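Local coordinates for coiled-coil and C2 domain-containing protein 1-like (Drosophila melanogaster, PDB 6EI6) that binds monophosphorylated phosphatidylinositols through its C2 domain and supports ESCRT-III activity in endosomal sorting, probably by keeping shrub from polymerising inappropriately, at residues S206-Q218 with T229-G241. Residues are numbered along the deposited sequence; the frame is centred on the assembly and turned at random.
Sequences SDTLIGTVNVKLQ and TYDLMDGRKQVGG. With SO4 (sulfate ion), chain C.
Thr212 and Met233 form a single antiparallel hydrogen-bonded bridge where strands 208-216 and 229-233 meet at 130°, with Thr212 N to Met233 O at 2.8 Å and Met233 N to Thr212 O at 2.7 Å. The two strands are edges of the opposing sheets of the C2 beta-sandwich, so this bridge stitches the layers together at one corner; beyond it they diverge, and side chains take over. Val215 meets Tyr230 at about a right angle, its CG2 standing 3.7 Å from the ring centroid and 11° off the normal, a CH-pi contact over the face, while CG1 of the same valine lies 3.6 Å from Tyr230 OH. Val213, with CG1 anti to the backbone N (chi1 168°), brings that methyl to Tyr230 CB at 3.5 Å and leaves CG2 for Leu232 CD1. The other branch of Leu232, CD2, reaches Ile210 CG2 at 3.7 Å. Gly211 lies against Leu232, its CA 4.0 Å from Leu232 CG; a CB there would collide with Leu232 CB. A classic beta bulge is formed by Ile210 and Gly211 opposite Ile197 of the adjoining strand 192-199, and Val239 CG1 packs against Ile210 O at 3.4 Å. Replacing Tyr230 with an alanine would probably leave Val215 CG2 without the ring face it rests on and CG1 without its hydroxyl neighbour, opening a gap between the sheets. The hydrogen bonds joining the two strands thus come from one backbone pair, and apolar contacts flank it, Val213 and Val215 on Tyr230 in one direction and Ile210 on Leu232 in the other.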
loop_
_atom_site.group_PDB
_atom_site.type_symbol
_atom_site.label_atom_id
_atom_site.label_comp_id
_atom_site.label_asym_id
_atom_site.label_seq_id
_atom_site.Cartn_x
_atom_site.Cartn_y
_atom_site.Cartn_z
ATOM N N SER A 206 -31.460 17.322 -5.411
ATOM C CA SER A 206 -30.291 16.604 -5.915
ATOM C C SER A 206 -29.315 16.228 -4.786
ATOM O O SER A 206 -29.419 16.687 -3.643
ATOM C CB SER A 206 -29.565 17.425 -6.977
ATOM O OG SER A 206 -29.363 18.749 -6.540
ATOM N N ASP A 207 -28.358 15.356 -5.122
ATOM C CA ASP A 207 -27.395 14.872 -4.138
ATOM C C ASP A 207 -26.274 15.880 -3.932
ATOM O O ASP A 207 -25.863 16.585 -4.859
ATOM C CB ASP A 207 -26.794 13.530 -4.559
ATOM C CG ASP A 207 -27.838 12.438 -4.714
ATOM O OD1 ASP A 207 -28.745 12.316 -3.854
ATOM O OD2 ASP A 207 -27.741 11.696 -5.718
ATOM N N THR A 208 -25.766 15.927 -2.704
ATOM C CA THR A 208 -24.714 16.859 -2.316
ATOM C C THR A 208 -23.379 16.136 -2.118
ATOM O O THR A 208 -23.292 15.151 -1.372
ATOM C CB THR A 208 -25.102 17.607 -1.038
ATOM O OG1 THR A 208 -26.421 18.161 -1.184
ATOM C CG2 THR A 208 -24.107 18.728 -0.779
ATOM N N LEU A 209 -22.343 16.633 -2.792
ATOM C CA LEU A 209 -20.967 16.172 -2.605
ATOM C C LEU A 209 -20.472 16.589 -1.221
ATOM O O LEU A 209 -20.140 17.751 -0.992
ATOM C CB LEU A 209 -20.077 16.741 -3.703
ATOM C CG LEU A 209 -18.604 16.330 -3.676
ATOM C CD1 LEU A 209 -18.454 14.792 -3.678
ATOM C CD2 LEU A 209 -17.855 16.957 -4.847
ATOM N N ILE A 210 -20.419 15.633 -0.289
ATOM C CA ILE A 210 -19.911 15.895 1.056
ATOM C C ILE A 210 -18.395 16.100 1.057
ATOM O O ILE A 210 -17.873 16.966 1.774
ATOM C CB ILE A 210 -20.295 14.735 1.981
ATOM C CG1 ILE A 210 -21.806 14.603 2.057
ATOM C CG2 ILE A 210 -19.676 14.929 3.350
ATOM C CD1 ILE A 210 -22.224 13.640 3.105
ATOM N N GLY A 211 -17.661 15.277 0.311
ATOM C CA GLY A 211 -16.216 15.415 0.245
ATOM C C GLY A 211 -15.607 14.365 -0.661
ATOM O O GLY A 211 -16.240 13.362 -1.010
ATOM N N THR A 212 -14.354 14.618 -1.030
ATOM C CA THR A 212 -13.579 13.750 -1.901
ATOM C C THR A 212 -12.353 13.195 -1.166
ATOM O O THR A 212 -11.781 13.851 -0.282
ATOM C CB THR A 212 -13.165 14.501 -3.174
ATOM O OG1 THR A 212 -14.349 14.882 -3.889
ATOM C CG2 THR A 212 -12.339 13.604 -4.092
ATOM N N VAL A 213 -11.979 11.962 -1.527
ATOM C CA VAL A 213 -10.773 11.293 -1.053
ATOM C C VAL A 213 -10.050 10.701 -2.258
ATOM O O VAL A 213 -10.660 9.973 -3.050
ATOM C CB VAL A 213 -11.105 10.185 -0.039
ATOM C CG1 VAL A 213 -9.891 9.335 0.201
ATOM C CG2 VAL A 213 -11.646 10.770 1.266
ATOM N N ASN A 214 -8.758 10.999 -2.400
ATOM C CA ASN A 214 -7.950 10.478 -3.499
ATOM C C ASN A 214 -6.793 9.662 -2.942
ATOM O O ASN A 214 -5.952 10.199 -2.219
ATOM C CB ASN A 214 -7.418 11.607 -4.379
ATOM C CG ASN A 214 -8.444 12.075 -5.383
ATOM O OD1 ASN A 214 -8.811 11.325 -6.293
ATOM N ND2 ASN A 214 -8.928 13.315 -5.224
ATOM N N VAL A 215 -6.732 8.379 -3.294
ATOM C CA VAL A 215 -5.723 7.461 -2.763
ATOM C C VAL A 215 -4.783 7.018 -3.883
ATOM O O VAL A 215 -5.214 6.375 -4.850
ATOM C CB VAL A 215 -6.382 6.254 -2.090
ATOM C CG1 VAL A 215 -5.317 5.303 -1.572
ATOM C CG2 VAL A 215 -7.306 6.743 -0.980
ATOM N N LYS A 216 -3.504 7.371 -3.758
ATOM C CA LYS A 216 -2.501 6.980 -4.747
ATOM C C LYS A 216 -2.292 5.465 -4.743
ATOM O O LYS A 216 -2.251 4.827 -3.686
ATOM C CB LYS A 216 -1.166 7.674 -4.462
ATOM C CG LYS A 216 -1.190 9.162 -4.642
ATOM C CD LYS A 216 -1.613 9.501 -6.053
ATOM C CE LYS A 216 -0.768 10.621 -6.598
ATOM N NZ LYS A 216 -1.137 10.875 -8.016
ATOM N N LEU A 217 -2.130 4.892 -5.931
ATOM C CA LEU A 217 -1.976 3.448 -6.043
ATOM C C LEU A 217 -0.538 2.968 -5.822
ATOM O O LEU A 217 -0.325 1.761 -5.641
ATOM C CB LEU A 217 -2.482 2.991 -7.420
ATOM C CG LEU A 217 -4.006 2.930 -7.567
ATOM C CD1 LEU A 217 -4.418 2.715 -9.010
ATOM C CD2 LEU A 217 -4.589 1.837 -6.667
ATOM N N GLN A 218 0.439 3.874 -5.797
ATOM C CA GLN A 218 1.829 3.448 -5.910
ATOM C C GLN A 218 2.337 2.562 -4.768
ATOM O O GLN A 218 3.225 1.741 -5.046
ATOM C CB GLN A 218 2.731 4.682 -6.113
ATOM C CG GLN A 218 3.361 5.231 -4.861
ATOM C CD GLN A 218 4.641 4.521 -4.473
ATOM O OE1 GLN A 218 5.427 4.131 -5.340
ATOM N NE2 GLN A 218 4.847 4.333 -3.163
ATOM N N THR A 229 -7.394 5.402 6.668
ATOM C CA THR A 229 -8.551 6.274 6.767
ATOM C C THR A 229 -8.105 7.669 6.342
ATOM O O THR A 229 -7.013 8.115 6.716
ATOM C CB THR A 229 -9.094 6.292 8.186
ATOM O OG1 THR A 229 -8.119 6.897 9.023
ATOM C CG2 THR A 229 -9.334 4.902 8.693
ATOM N N TYR A 230 -8.934 8.351 5.546
ATOM C CA TYR A 230 -8.518 9.575 4.867
ATOM C C TYR A 230 -9.509 10.708 5.115
ATOM O O TYR A 230 -10.711 10.480 5.277
ATOM C CB TYR A 230 -8.366 9.347 3.346
ATOM C CG TYR A 230 -7.436 8.211 2.981
ATOM C CD1 TYR A 230 -7.853 6.877 3.057
ATOM C CD2 TYR A 230 -6.140 8.467 2.566
ATOM C CE1 TYR A 230 -6.998 5.844 2.740
ATOM C CE2 TYR A 230 -5.281 7.439 2.233
ATOM C CZ TYR A 230 -5.714 6.136 2.327
ATOM O OH TYR A 230 -4.841 5.141 1.988
ATOM N N ASP A 231 -8.992 11.935 5.122
ATOM C CA ASP A 231 -9.807 13.120 5.370
ATOM C C ASP A 231 -10.623 13.474 4.137
ATOM O O ASP A 231 -10.070 13.597 3.037
ATOM C CB ASP A 231 -8.931 14.323 5.732
ATOM C CG ASP A 231 -8.330 14.229 7.125
ATOM O OD1 ASP A 231 -9.011 13.702 8.041
ATOM O OD2 ASP A 231 -7.166 14.685 7.291
ATOM N N LEU A 232 -11.924 13.706 4.326
ATOM C CA LEU A 232 -12.733 14.235 3.234
ATOM C C LEU A 232 -12.240 15.630 2.876
ATOM O O LEU A 232 -12.017 16.463 3.762
ATOM C CB LEU A 232 -14.209 14.247 3.623
ATOM C CG LEU A 232 -15.008 12.993 3.219
ATOM C CD1 LEU A 232 -14.439 11.699 3.795
ATOM C CD2 LEU A 232 -16.442 13.119 3.646
ATOM N N MET A 233 -11.998 15.860 1.579
ATOM C CA MET A 233 -11.487 17.129 1.075
ATOM C C MET A 233 -12.528 17.812 0.203
ATOM O O MET A 233 -13.390 17.156 -0.394
ATOM C CB MET A 233 -10.190 16.958 0.242
ATOM C CG MET A 233 -8.974 16.504 1.047
ATOM S SD MET A 233 -8.530 17.582 2.445
ATOM C CE MET A 233 -7.757 18.960 1.586
ATOM N N ASP A 234 -12.425 19.142 0.136
ATOM C CA ASP A 234 -13.212 19.964 -0.780
ATOM C C ASP A 234 -12.292 20.588 -1.822
ATOM O O ASP A 234 -12.348 20.218 -2.990
ATOM C CB ASP A 234 -13.995 21.040 -0.031
ATOM C CG ASP A 234 -14.999 21.774 -0.931
ATOM O OD1 ASP A 234 -14.787 21.816 -2.169
ATOM O OD2 ASP A 234 -15.991 22.334 -0.402
ATOM N N GLY A 235 -11.434 21.515 -1.440
ATOM C CA GLY A 235 -10.349 21.845 -2.342
ATOM C C GLY A 235 -9.142 20.940 -2.157
ATOM O O GLY A 235 -9.264 19.755 -2.473
ATOM N N ARG A 236 -7.992 21.400 -1.631
ATOM C CA ARG A 236 -7.734 22.656 -0.898
ATOM C C ARG A 236 -8.875 22.981 0.096
ATOM O O ARG A 236 -9.773 23.759 -0.211
ATOM C CB ARG A 236 -7.401 23.823 -1.890
ATOM C CG ARG A 236 -8.544 24.572 -2.683
ATOM C CD ARG A 236 -8.692 26.048 -2.247
ATOM N NE ARG A 236 -9.838 26.785 -2.799
ATOM C CZ ARG A 236 -11.110 26.662 -2.403
ATOM N NH1 ARG A 236 -11.457 25.797 -1.451
ATOM N NH2 ARG A 236 -12.052 27.415 -2.972
ATOM N N LYS A 237 -8.830 22.322 1.259
ATOM C CA LYS A 237 -9.711 22.507 2.414
ATOM C C LYS A 237 -10.198 21.174 2.951
ATOM O O LYS A 237 -10.869 20.414 2.252
ATOM C CB LYS A 237 -10.960 23.370 2.155
ATOM C CG LYS A 237 -11.983 23.296 3.291
ATOM C CD LYS A 237 -12.142 24.628 3.996
ATOM C CE LYS A 237 -13.246 24.576 5.047
ATOM N NZ LYS A 237 -13.740 25.943 5.357
ATOM N N GLN A 238 -9.903 20.920 4.211
ATOM C CA GLN A 238 -10.391 19.734 4.876
ATOM C C GLN A 238 -11.835 19.961 5.289
ATOM O O GLN A 238 -12.180 21.011 5.842
ATOM C CB GLN A 238 -9.512 19.413 6.083
ATOM C CG GLN A 238 -10.045 18.325 6.976
ATOM C CD GLN A 238 -9.168 18.122 8.188
ATOM O OE1 GLN A 238 -8.220 17.324 8.162
ATOM N NE2 GLN A 238 -9.465 18.848 9.260
ATOM N N VAL A 239 -12.674 18.973 5.019
ATOM C CA VAL A 239 -14.113 19.136 5.150
ATOM C C VAL A 239 -14.568 18.859 6.567
ATOM O O VAL A 239 -15.376 19.597 7.139
ATOM C CB VAL A 239 -14.817 18.206 4.134
ATOM C CG1 VAL A 239 -16.203 17.803 4.611
ATOM C CG2 VAL A 239 -14.837 18.848 2.739
ATOM N N GLY A 240 -14.059 17.793 7.152
ATOM C CA GLY A 240 -14.653 17.274 8.353
ATOM C C GLY A 240 -14.276 15.825 8.461
ATOM O O GLY A 240 -13.086 15.515 8.572
ATOM N N GLY A 241 -15.250 14.929 8.377
ATOM C CA GLY A 241 -14.993 13.516 8.630
ATOM C C GLY A 241 -13.969 12.791 7.766
ATOM O O GLY A 241 -13.143 13.401 7.066
HETATM S S SO4 C . -4.689 10.966 -10.248
HETATM O O1 SO4 C . -5.314 9.773 -10.845
HETATM O O2 SO4 C . -3.577 11.448 -11.084
HETATM O O3 SO4 C . -4.192 10.628 -8.902
HETATM O O4 SO4 C . -5.697 12.032 -10.173
#